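Local coordinates for protein hydrolase (Thermococcus thioreducens, PDB 6IAH) that is a magnesium-binding phosphatase of the haloacid dehalogenase superfamily with diverse substrates, probably including phosphoglycolate, at residues R103-E113 and R117-E128; Y18-A26 and D56-I64. All coordinates share one frame; numbering follows the deposited sequence. Where two conformers were deposited one is given.

From the N terminus, helix 17-32 leaves the region of the magnesium-binding aspartates and runs into the helical part of the molecule. After a connection that includes helix 41-50, helix 56-68 packs on it, the segments running 44° apart in direction, and this closes interaction 2. The chain then passes through further helices to helix 100-110, whose C-terminal end is wrapped by the segment that follows, 117-128; that short return is interaction 1. The two contacts stand in series, neither nested nor crossed. They touch where Phe105, Phe108 and Leu124 pack on helix 17-32; Phe105 also reaches helix 56-68, so the three helices pack together.

Interaction 1: residues R103-E113 and R117-E128; sequences RVFNTFYLGRE and RLFDFPGLWKKE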
loop_
_atom_site.group_PDB
_atom_site.type_symbol
_atom_site.label_atom_id
_atom_site.label_comp_id
_atom_site.label_asym_id
_atom_site.label_seq_id
_atom_site.Cartn_x
_atom_site.Cartn_y
_atom_site.Cartn_z
ATOM N N ARG A 103 -2.751 -8.785 -15.310
ATOM C CA ARG A 103 -2.111 -8.219 -16.446
ATOM C C ARG A 103 -2.704 -6.836 -16.725
ATOM O O ARG A 103 -1.954 -5.866 -16.997
ATOM C CB ARG A 103 -2.238 -9.140 -17.674
ATOM C CG ARG A 103 -1.260 -8.769 -18.737
ATOM C CD ARG A 103 -1.535 -9.348 -20.102
ATOM N NE ARG A 103 -0.491 -8.910 -21.036
ATOM C CZ ARG A 103 -0.206 -9.482 -22.202
ATOM N NH1 ARG A 103 -0.913 -10.522 -22.639
ATOM N NH2 ARG A 103 0.806 -9.017 -22.944
ATOM N N VAL A 104 -4.017 -6.730 -16.633
ATOM C CA VAL A 104 -4.678 -5.419 -16.909
ATOM C C VAL A 104 -4.356 -4.408 -15.764
ATOM O O VAL A 104 -3.987 -3.265 -16.019
ATOM C CB VAL A 104 -6.183 -5.584 -17.049
ATOM C CG1 VAL A 104 -6.897 -4.220 -17.001
ATOM C CG2 VAL A 104 -6.532 -6.350 -18.324
ATOM N N PHE A 105 -4.423 -4.857 -14.514
ATOM C CA PHE A 105 -4.113 -3.972 -13.397
ATOM C C PHE A 105 -2.691 -3.408 -13.545
ATOM O O PHE A 105 -2.450 -2.207 -13.374
ATOM C CB PHE A 105 -4.297 -4.695 -12.058
ATOM C CG PHE A 105 -4.242 -3.794 -10.850
ATOM C CD1 PHE A 105 -3.037 -3.244 -10.424
ATOM C CD2 PHE A 105 -5.386 -3.481 -10.146
ATOM C CE1 PHE A 105 -2.999 -2.413 -9.312
ATOM C CE2 PHE A 105 -5.343 -2.689 -9.020
ATOM C CZ PHE A 105 -4.148 -2.153 -8.601
ATOM N N ASN A 106 -1.720 -4.291 -13.781
ATOM C CA ASN A 106 -0.366 -3.861 -13.860
ATOM C C ASN A 106 -0.116 -2.913 -15.073
ATOM O O ASN A 106 0.701 -1.974 -14.989
ATOM C CB ASN A 106 0.600 -5.067 -13.909
ATOM C CG ASN A 106 0.819 -5.717 -12.550
ATOM O OD1 ASN A 106 0.607 -5.133 -11.503
ATOM N ND2 ASN A 106 1.269 -6.955 -12.577
ATOM N N THR A 107 -0.775 -3.160 -16.185
ATOM C CA THR A 107 -0.756 -2.251 -17.322
ATOM C C THR A 107 -1.176 -0.816 -16.887
ATOM O O THR A 107 -0.481 0.144 -17.212
ATOM C CB THR A 107 -1.640 -2.804 -18.470
ATOM O OG1 THR A 107 -1.110 -4.084 -18.884
ATOM C CG2 THR A 107 -1.656 -1.855 -19.663
ATOM N N PHE A 108 -2.251 -0.708 -16.110
ATOM C CA PHE A 108 -2.782 0.596 -15.667
ATOM C C PHE A 108 -1.862 1.231 -14.580
ATOM O O PHE A 108 -1.595 2.429 -14.625
ATOM C CB PHE A 108 -4.202 0.480 -15.112
ATOM C CG PHE A 108 -5.263 0.383 -16.150
ATOM C CD1 PHE A 108 -5.367 1.341 -17.162
ATOM C CD2 PHE A 108 -6.220 -0.641 -16.113
ATOM C CE1 PHE A 108 -6.382 1.240 -18.122
ATOM C CE2 PHE A 108 -7.212 -0.740 -17.067
ATOM C CZ PHE A 108 -7.315 0.208 -18.050
ATOM N N TYR A 109 -1.348 0.417 -13.648
ATOM C CA TYR A 109 -0.606 0.964 -12.507
ATOM C C TYR A 109 0.851 1.255 -12.924
ATOM O O TYR A 109 1.352 2.352 -12.651
ATOM C CB TYR A 109 -0.669 0.039 -11.253
ATOM C CG TYR A 109 0.118 0.635 -10.097
ATOM C CD1 TYR A 109 -0.363 1.731 -9.393
ATOM C CD2 TYR A 109 1.393 0.138 -9.771
ATOM C CE1 TYR A 109 0.363 2.325 -8.362
ATOM C CE2 TYR A 109 2.128 0.706 -8.746
ATOM C CZ TYR A 109 1.630 1.775 -8.046
ATOM O OH TYR A 109 2.419 2.321 -7.073
ATOM N N LEU A 110 1.513 0.262 -13.557
ATOM C CA LEU A 110 2.877 0.363 -13.963
ATOM C C LEU A 110 3.112 0.984 -15.358
ATOM O O LEU A 110 4.161 1.570 -15.566
ATOM C CB LEU A 110 3.575 -1.000 -13.899
ATOM C CG LEU A 110 3.660 -1.657 -12.524
ATOM C CD1 LEU A 110 4.362 -2.989 -12.705
ATOM C CD2 LEU A 110 4.461 -0.804 -11.547
ATOM N N GLY A 111 2.176 0.828 -16.295
ATOM C CA GLY A 111 2.330 1.389 -17.628
ATOM C C GLY A 111 3.554 0.846 -18.297
ATOM O O GLY A 111 3.807 -0.364 -18.232
ATOM N N ARG A 112 4.415 1.754 -18.771
ATOM C CA ARG A 112 5.604 1.335 -19.498
ATOM C C ARG A 112 6.637 0.644 -18.634
ATOM O O ARG A 112 7.537 -0.018 -19.195
ATOM C CB ARG A 112 6.248 2.480 -20.258
ATOM C CG ARG A 112 5.310 3.083 -21.289
ATOM C CD ARG A 112 5.980 4.287 -21.890
ATOM N NE ARG A 112 5.314 4.717 -23.111
ATOM C CZ ARG A 112 5.616 5.816 -23.783
ATOM N NH1 ARG A 112 6.534 6.620 -23.322
ATOM N NH2 ARG A 112 4.966 6.119 -24.883
ATOM N N GLU A 113 6.521 0.770 -17.305
ATOM C CA GLU A 113 7.406 0.035 -16.385
ATOM C C GLU A 113 7.106 -1.460 -16.373
ATOM O O GLU A 113 7.888 -2.247 -15.806
ATOM C CB GLU A 113 7.315 0.572 -14.955
ATOM C CG GLU A 113 7.774 2.029 -14.734
ATOM C CD GLU A 113 9.242 2.286 -15.010
ATOM O OE1 GLU A 113 10.125 1.411 -14.670
ATOM O OE2 GLU A 113 9.537 3.372 -15.553
ATOM N N ARG A 117 3.040 -5.396 -20.540
ATOM C CA ARG A 117 1.874 -4.514 -20.739
ATOM C C ARG A 117 0.957 -5.016 -21.835
ATOM O O ARG A 117 1.447 -5.538 -22.830
ATOM C CB ARG A 117 2.298 -3.094 -21.099
ATOM C CG ARG A 117 2.864 -2.855 -22.506
ATOM C CD ARG A 117 3.215 -1.383 -22.670
ATOM N NE ARG A 117 3.497 -0.901 -24.024
ATOM C CZ ARG A 117 4.607 -0.235 -24.318
ATOM N NH1 ARG A 117 5.477 -0.018 -23.360
ATOM N NH2 ARG A 117 4.834 0.204 -25.526
ATOM N N LEU A 118 -0.353 -4.825 -21.668
ATOM C CA LEU A 118 -1.303 -5.280 -22.652
ATOM C C LEU A 118 -1.501 -4.203 -23.717
ATOM O O LEU A 118 -1.798 -4.525 -24.872
ATOM C CB LEU A 118 -2.589 -5.678 -21.939
ATOM C CG LEU A 118 -3.687 -6.356 -22.750
ATOM C CD1 LEU A 118 -3.345 -7.802 -23.110
ATOM C CD2 LEU A 118 -5.000 -6.262 -21.983
ATOM N N PHE A 119 -1.308 -2.942 -23.339
ATOM C CA PHE A 119 -1.311 -1.818 -24.229
ATOM C C PHE A 119 -0.442 -0.721 -23.605
ATOM O O PHE A 119 -0.083 -0.790 -22.407
ATOM C CB PHE A 119 -2.752 -1.306 -24.404
ATOM C CG PHE A 119 -3.554 -1.282 -23.137
ATOM C CD1 PHE A 119 -4.326 -2.368 -22.752
ATOM C CD2 PHE A 119 -3.577 -0.134 -22.325
ATOM C CE1 PHE A 119 -5.080 -2.326 -21.571
ATOM C CE2 PHE A 119 -4.329 -0.080 -21.146
ATOM C CZ PHE A 119 -5.081 -1.187 -20.754
ATOM N N ASP A 120 -0.119 0.286 -24.389
ATOM C CA ASP A 120 0.673 1.418 -23.937
ATOM C C ASP A 120 -0.245 2.301 -23.077
ATOM O O ASP A 120 -1.355 2.639 -23.459
ATOM C CB ASP A 120 1.254 2.192 -25.160
ATOM C CG ASP A 120 2.349 3.243 -24.771
ATOM O OD1 ASP A 120 2.819 3.276 -23.631
ATOM O OD2 ASP A 120 2.780 4.049 -25.623
ATOM N N PHE A 121 0.220 2.633 -21.879
ATOM C CA PHE A 121 -0.546 3.390 -20.935
ATOM C C PHE A 121 0.442 4.090 -20.016
ATOM O O PHE A 121 1.528 3.491 -19.652
ATOM C CB PHE A 121 -1.504 2.522 -20.108
ATOM C CG PHE A 121 -2.503 3.315 -19.320
ATOM C CD1 PHE A 121 -3.667 3.766 -19.906
ATOM C CD2 PHE A 121 -2.266 3.650 -17.986
ATOM C CE1 PHE A 121 -4.587 4.547 -19.182
ATOM C CE2 PHE A 121 -3.195 4.360 -17.242
ATOM C CZ PHE A 121 -4.350 4.841 -17.855
ATOM N N PRO A 122 0.137 5.349 -19.700
ATOM C CA PRO A 122 1.017 6.109 -18.777
ATOM C C PRO A 122 0.713 5.657 -17.333
ATOM O O PRO A 122 -0.354 5.933 -16.802
ATOM C CB PRO A 122 0.626 7.589 -19.010
ATOM C CG PRO A 122 -0.551 7.594 -19.885
ATOM C CD PRO A 122 -1.042 6.177 -20.109
ATOM N N GLY A 123 1.616 4.880 -16.756
ATOM C CA GLY A 123 1.395 4.329 -15.452
ATOM C C GLY A 123 0.825 5.281 -14.410
ATOM O O GLY A 123 1.380 6.364 -14.189
ATOM N N LEU A 124 -0.208 4.833 -13.711
ATOM C CA LEU A 124 -0.801 5.580 -12.574
ATOM C C LEU A 124 0.146 5.752 -11.407
ATOM O O LEU A 124 -0.046 6.680 -10.648
ATOM C CB LEU A 124 -2.101 4.967 -12.091
ATOM C CG LEU A 124 -3.288 5.073 -13.056
ATOM C CD1 LEU A 124 -4.394 4.129 -12.597
ATOM C CD2 LEU A 124 -3.757 6.516 -13.231
ATOM N N TRP A 125 1.219 4.944 -11.311
ATOM C CA TRP A 125 2.193 5.173 -10.260
ATOM C C TRP A 125 2.807 6.612 -10.309
ATOM O O TRP A 125 3.208 7.148 -9.279
ATOM C CB TRP A 125 3.302 4.093 -10.256
ATOM C CG TRP A 125 4.297 4.268 -11.356
ATOM C CD1 TRP A 125 4.196 3.797 -12.656
ATOM C CD2 TRP A 125 5.608 4.867 -11.260
ATOM N NE1 TRP A 125 5.312 4.145 -13.371
ATOM C CE2 TRP A 125 6.198 4.792 -12.552
ATOM C CE3 TRP A 125 6.301 5.514 -10.245
ATOM C CZ2 TRP A 125 7.483 5.300 -12.823
ATOM C CZ3 TRP A 125 7.548 6.051 -10.522
ATOM C CH2 TRP A 125 8.133 5.932 -11.792
ATOM N N LYS A 126 2.823 7.227 -11.487
ATOM C CA LYS A 126 3.446 8.519 -11.646
ATOM C C LYS A 126 2.551 9.659 -11.135
ATOM O O LYS A 126 3.016 10.782 -11.072
ATOM C CB LYS A 126 3.931 8.693 -13.111
ATOM C CG LYS A 126 4.852 7.532 -13.532
ATOM C CD LYS A 126 5.475 7.660 -14.918
ATOM C CE LYS A 126 4.571 8.359 -15.948
ATOM N NZ LYS A 126 3.327 7.631 -16.371
ATOM N N LYS A 127 1.303 9.376 -10.742
ATOM C CA LYS A 127 0.474 10.376 -10.044
ATOM C C LYS A 127 0.768 10.447 -8.536
ATOM O O LYS A 127 0.245 11.314 -7.875
ATOM C CB LYS A 127 -0.991 10.099 -10.251
ATOM C CG LYS A 127 -1.436 10.264 -11.717
ATOM C CD LYS A 127 -2.953 10.350 -11.726
ATOM C CE LYS A 127 -3.564 10.184 -13.105
ATOM N NZ LYS A 127 -2.978 11.172 -14.035
ATOM N N GLU A 128 1.584 9.509 -8.003
ATOM C CA GLU A 128 2.015 9.522 -6.595
ATOM C C GLU A 128 3.022 10.696 -6.417
ATOM O O GLU A 128 3.784 11.057 -7.378
ATOM C CB GLU A 128 2.653 8.173 -6.228
ATOM C CG GLU A 128 1.670 7.009 -6.338
ATOM C CD GLU A 128 2.257 5.634 -6.098
ATOM O OE1 GLU A 128 3.426 5.604 -5.697
ATOM O OE2 GLU A 128 1.539 4.587 -6.295
HETATM O O HOH W 1 4.918 3.764 -7.007
HETATM O O HOH W 2 4.867 4.544 -16.755
HETATM O O HOH W 3 4.469 4.321 -17.982
#
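The return of the chain round the C-terminal end of helix 100-110 is built on an aromatic cluster of Phe108, Phe119 and Phe121. Phe108 has a part in two T-shaped pairs. It receives the edge of Phe119 on its face, the two ring centroids 5.4 Å apart, and pushes its own CD1 edge over the centre of the Phe121 ring, with the planes at 88°. Over the centre of one face of Phe119 lies Thr107 CG2, 3.6 Å from the ring centroid, as a CH-pi contact. This methyl reaches it because it is anti to the backbone N, while OG1 takes the other branch, donates to Arg103 O and accepts from Leu118 N at 3.0 Å.

In what is, by topology, probably the helical cap of this HAD phosphatase, two carbonyls of the helix's last turn accept from the start of the 3-10 turn 124-127: Leu124 N bonds Phe108 O at 2.9 Å and Trp125 N bonds Tyr109 O at 2.9 Å. Gly111, with positive phi, then turns the chain so that its CA approaches Phe121 O. Trp125 CB sits over one face of the Tyr109 ring, offset toward the rim, and Tyr109 OH donates to Glu128 OE2 at 2.6 Å, on the syn side but 26° out of the carboxylate plane. Glu128 also meets Ser17 and Arg152 and lies about 5 Å, side chain to side chain, from the magnesium ligand Asp8. Out at the surface, Arg112 grips Asp120 side-on, NE to OD1 at 2.9 Å and NH2 to OD2, each oxygen using its syn lone pair.

Interaction 2: residues Y18-A26 and D56-I64; sequences YDEATKLTA and DFKVSEALI
Tyr18 O takes two donors from Thr22, its backbone N and its OG1, which come from opposite faces of the carbonyl plane; the hydroxyl is tilted 32° from that plane. This ties the hydroxyl back to its own helix and turns the rest of the side chain to the neighbour. The methyl Thr22 CG2, anti to the backbone N (OG1 at chi1 -61°), enters helix 56-68 as a knob in the hole formed by Asp56, Val59, Ser60 and Leu63. It lies 3.6 Å from Ser60 OG and also touches Leu63 CD1. On the other branch, Thr22 OG1 rests 3.6 Å from Asp56 CB.

Ser60 answers in the same way: its OG donates to Asp56 O at 2.7 Å, so both helices meet through hydroxyls that are bonded within their own helix, and no hydrogen bond crosses between them. Thr25 repeats the pattern with Ala21 O, and its CG2 lies 3.9 Å from Ser60 CB. Further along, Ala26 brings backbone and methyl close to Ile64, with Ala26 CA 3.6 Å from Ile64 CG1. At the other end Asp56 OD2 approaches Tyr18 CB; the carboxylate of Asp56 is held by Arg48, and Tyr18 OH bonds the magnesium ligand Asp8. The axes of 18-26 and 56-64 pass 8.9 Å apart and cross at -44°, with Thr22 as the knob between them, consistent with the helical C1-type cap that HAD phosphatases insert after the first strand of the Rossmann-like core, here between strands 2-5 and 145-149.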
loop_
_atom_site.group_PDB
_atom_site.type_symbol
_atom_site.label_atom_id
_atom_site.label_comp_id
_atom_site.label_asym_id
_atom_site.label_seq_id
_atom_site.Cartn_x
_atom_site.Cartn_y
_atom_site.Cartn_z
ATOM N N TYR A 18 -3.553 3.635 -6.491
ATOM C CA TYR A 18 -4.067 2.268 -6.432
ATOM C C TYR A 18 -5.578 2.213 -6.582
ATOM O O TYR A 18 -6.103 1.290 -7.204
ATOM C CB TYR A 18 -3.722 1.613 -5.119
ATOM C CG TYR A 18 -2.238 1.616 -4.720
ATOM C CD1 TYR A 18 -1.294 0.884 -5.399
ATOM C CD2 TYR A 18 -1.861 2.227 -3.531
ATOM C CE1 TYR A 18 0.040 0.839 -4.958
ATOM C CE2 TYR A 18 -0.554 2.194 -3.087
ATOM C CZ TYR A 18 0.390 1.500 -3.770
ATOM O OH TYR A 18 1.664 1.474 -3.198
ATOM N N ASP A 19 -6.272 3.151 -5.956
ATOM C CA ASP A 19 -7.713 3.192 -6.076
ATOM C C ASP A 19 -8.160 3.397 -7.515
ATOM O O ASP A 19 -9.093 2.760 -7.939
ATOM C CB ASP A 19 -8.301 4.307 -5.214
ATOM C CG ASP A 19 -8.254 4.020 -3.710
ATOM O OD1 ASP A 19 -7.800 2.945 -3.268
ATOM O OD2 ASP A 19 -8.734 4.888 -2.971
ATOM N N GLU A 20 -7.517 4.291 -8.260
ATOM C CA GLU A 20 -7.874 4.515 -9.663
ATOM C C GLU A 20 -7.433 3.324 -10.533
ATOM O O GLU A 20 -8.091 3.003 -11.498
ATOM C CB GLU A 20 -7.290 5.833 -10.181
ATOM C CG GLU A 20 -7.663 6.215 -11.614
ATOM C CD GLU A 20 -9.041 6.842 -11.749
ATOM O OE1 GLU A 20 -9.719 7.059 -10.725
ATOM O OE2 GLU A 20 -9.453 7.098 -12.893
ATOM N N ALA A 21 -6.344 2.642 -10.190
ATOM C CA ALA A 21 -6.002 1.452 -10.925
ATOM C C ALA A 21 -7.041 0.331 -10.747
ATOM O O ALA A 21 -7.356 -0.385 -11.717
ATOM C CB ALA A 21 -4.596 0.978 -10.501
ATOM N N THR A 22 -7.599 0.216 -9.537
ATOM C CA THR A 22 -8.633 -0.742 -9.238
ATOM C C THR A 22 -9.895 -0.390 -10.060
ATOM O O THR A 22 -10.484 -1.222 -10.766
ATOM C CB THR A 22 -8.884 -0.798 -7.730
ATOM O OG1 THR A 22 -7.656 -1.215 -7.048
ATOM C CG2 THR A 22 -10.022 -1.761 -7.364
ATOM N N LYS A 23 -10.260 0.879 -10.004
ATOM C CA LYS A 23 -11.399 1.357 -10.782
ATOM C C LYS A 23 -11.249 1.115 -12.286
ATOM O O LYS A 23 -12.088 0.490 -12.878
ATOM C CB LYS A 23 -11.576 2.839 -10.516
ATOM C CG LYS A 23 -12.677 3.500 -11.333
ATOM C CD LYS A 23 -12.431 5.011 -11.382
ATOM C CE LYS A 23 -13.713 5.775 -11.555
ATOM N NZ LYS A 23 -14.260 5.768 -12.904
ATOM N N LEU A 24 -10.163 1.540 -12.889
ATOM C CA LEU A 24 -9.968 1.329 -14.297
ATOM C C LEU A 24 -9.885 -0.142 -14.713
ATOM O O LEU A 24 -10.386 -0.548 -15.771
ATOM C CB LEU A 24 -8.718 2.072 -14.799
ATOM C CG LEU A 24 -8.721 3.584 -14.631
ATOM C CD1 LEU A 24 -7.396 4.089 -15.181
ATOM C CD2 LEU A 24 -9.926 4.228 -15.343
ATOM N N THR A 25 -9.220 -0.950 -13.917
ATOM C CA THR A 25 -9.209 -2.392 -14.201
ATOM C C THR A 25 -10.615 -3.023 -14.198
ATOM O O THR A 25 -10.958 -3.758 -15.103
ATOM C CB THR A 25 -8.369 -3.101 -13.137
ATOM O OG1 THR A 25 -7.072 -2.532 -13.208
ATOM C CG2 THR A 25 -8.404 -4.564 -13.317
ATOM N N ALA A 26 -11.411 -2.723 -13.191
ATOM C CA ALA A 26 -12.742 -3.261 -13.098
ATOM C C ALA A 26 -13.524 -2.746 -14.288
ATOM O O ALA A 26 -14.250 -3.519 -14.919
ATOM C CB ALA A 26 -13.425 -2.892 -11.800
ATOM N N ASP A 56 -5.039 -5.980 -4.617
ATOM C CA ASP A 56 -6.049 -5.194 -5.391
ATOM C C ASP A 56 -6.493 -5.888 -6.705
ATOM O O ASP A 56 -7.458 -5.458 -7.301
ATOM C CB ASP A 56 -5.531 -3.797 -5.648
ATOM C CG ASP A 56 -5.575 -2.911 -4.418
ATOM O OD1 ASP A 56 -6.369 -3.158 -3.476
ATOM O OD2 ASP A 56 -4.814 -1.932 -4.389
ATOM N N PHE A 57 -5.773 -6.910 -7.184
ATOM C CA PHE A 57 -6.268 -7.771 -8.281
ATOM C C PHE A 57 -7.554 -8.507 -7.826
ATOM O O PHE A 57 -8.535 -8.626 -8.551
ATOM C CB PHE A 57 -5.251 -8.868 -8.717
ATOM C CG PHE A 57 -3.826 -8.392 -8.890
ATOM C CD1 PHE A 57 -3.547 -7.214 -9.569
ATOM C CD2 PHE A 57 -2.763 -9.171 -8.444
ATOM C CE1 PHE A 57 -2.233 -6.769 -9.757
ATOM C CE2 PHE A 57 -1.450 -8.754 -8.645
ATOM C CZ PHE A 57 -1.179 -7.557 -9.303
ATOM N N LYS A 58 -7.551 -8.933 -6.571
ATOM C CA LYS A 58 -8.691 -9.613 -5.965
ATOM C C LYS A 58 -9.798 -8.632 -5.668
ATOM O O LYS A 58 -10.940 -8.961 -5.848
ATOM C CB LYS A 58 -8.295 -10.356 -4.683
ATOM C CG LYS A 58 -7.220 -11.422 -4.858
ATOM C CD LYS A 58 -7.728 -12.443 -5.828
ATOM C CE LYS A 58 -6.682 -13.471 -6.244
ATOM N NZ LYS A 58 -5.914 -14.004 -5.092
ATOM N N VAL A 59 -9.445 -7.441 -5.237
ATOM C CA VAL A 59 -10.462 -6.417 -5.000
ATOM C C VAL A 59 -11.104 -6.091 -6.344
ATOM O O VAL A 59 -12.313 -5.987 -6.392
ATOM C CB VAL A 59 -9.922 -5.120 -4.354
ATOM C CG1 VAL A 59 -11.062 -4.073 -4.144
ATOM C CG2 VAL A 59 -9.314 -5.394 -2.981
ATOM N N SER A 60 -10.301 -5.952 -7.412
ATOM C CA SER A 60 -10.828 -5.638 -8.750
ATOM C C SER A 60 -11.808 -6.738 -9.166
ATOM O O SER A 60 -12.934 -6.461 -9.621
ATOM C CB SER A 60 -9.697 -5.487 -9.777
ATOM O OG SER A 60 -8.790 -4.436 -9.458
ATOM N N GLU A 61 -11.410 -7.994 -8.990
ATOM C CA GLU A 61 -12.275 -9.116 -9.315
ATOM C C GLU A 61 -13.644 -9.121 -8.649
ATOM O O GLU A 61 -14.663 -9.341 -9.317
ATOM C CB GLU A 61 -11.553 -10.476 -9.030
ATOM C CG GLU A 61 -12.380 -11.669 -9.438
ATOM C CD GLU A 61 -11.610 -13.005 -9.088
ATOM O OE1 GLU A 61 -10.455 -12.910 -8.725
ATOM O OE2 GLU A 61 -12.188 -14.090 -9.177
ATOM N N ALA A 62 -13.641 -8.837 -7.352
ATOM C CA ALA A 62 -14.829 -8.708 -6.566
ATOM C C ALA A 62 -15.720 -7.605 -7.169
ATOM O O ALA A 62 -16.870 -7.824 -7.355
ATOM C CB ALA A 62 -14.481 -8.369 -5.127
ATOM N N LEU A 63 -15.136 -6.471 -7.477
ATOM C CA LEU A 63 -15.939 -5.330 -7.987
ATOM C C LEU A 63 -16.548 -5.548 -9.330
ATOM O O LEU A 63 -17.645 -5.015 -9.636
ATOM C CB LEU A 63 -15.093 -4.058 -7.987
ATOM C CG LEU A 63 -14.825 -3.508 -6.588
ATOM C CD1 LEU A 63 -13.718 -2.518 -6.670
ATOM C CD2 LEU A 63 -16.074 -2.891 -5.939
ATOM N N ILE A 64 -15.846 -6.301 -10.149
ATOM C CA ILE A 64 -16.319 -6.696 -11.488
ATOM C C ILE A 64 -17.574 -7.546 -11.384
ATOM O O ILE A 64 -18.651 -7.212 -11.957
ATOM C CB ILE A 64 -15.246 -7.445 -12.306
ATOM C CG1 ILE A 64 -14.119 -6.515 -12.653
ATOM C CG2 ILE A 64 -15.848 -8.013 -13.610
ATOM C CD1 ILE A 64 -12.851 -7.251 -13.069
#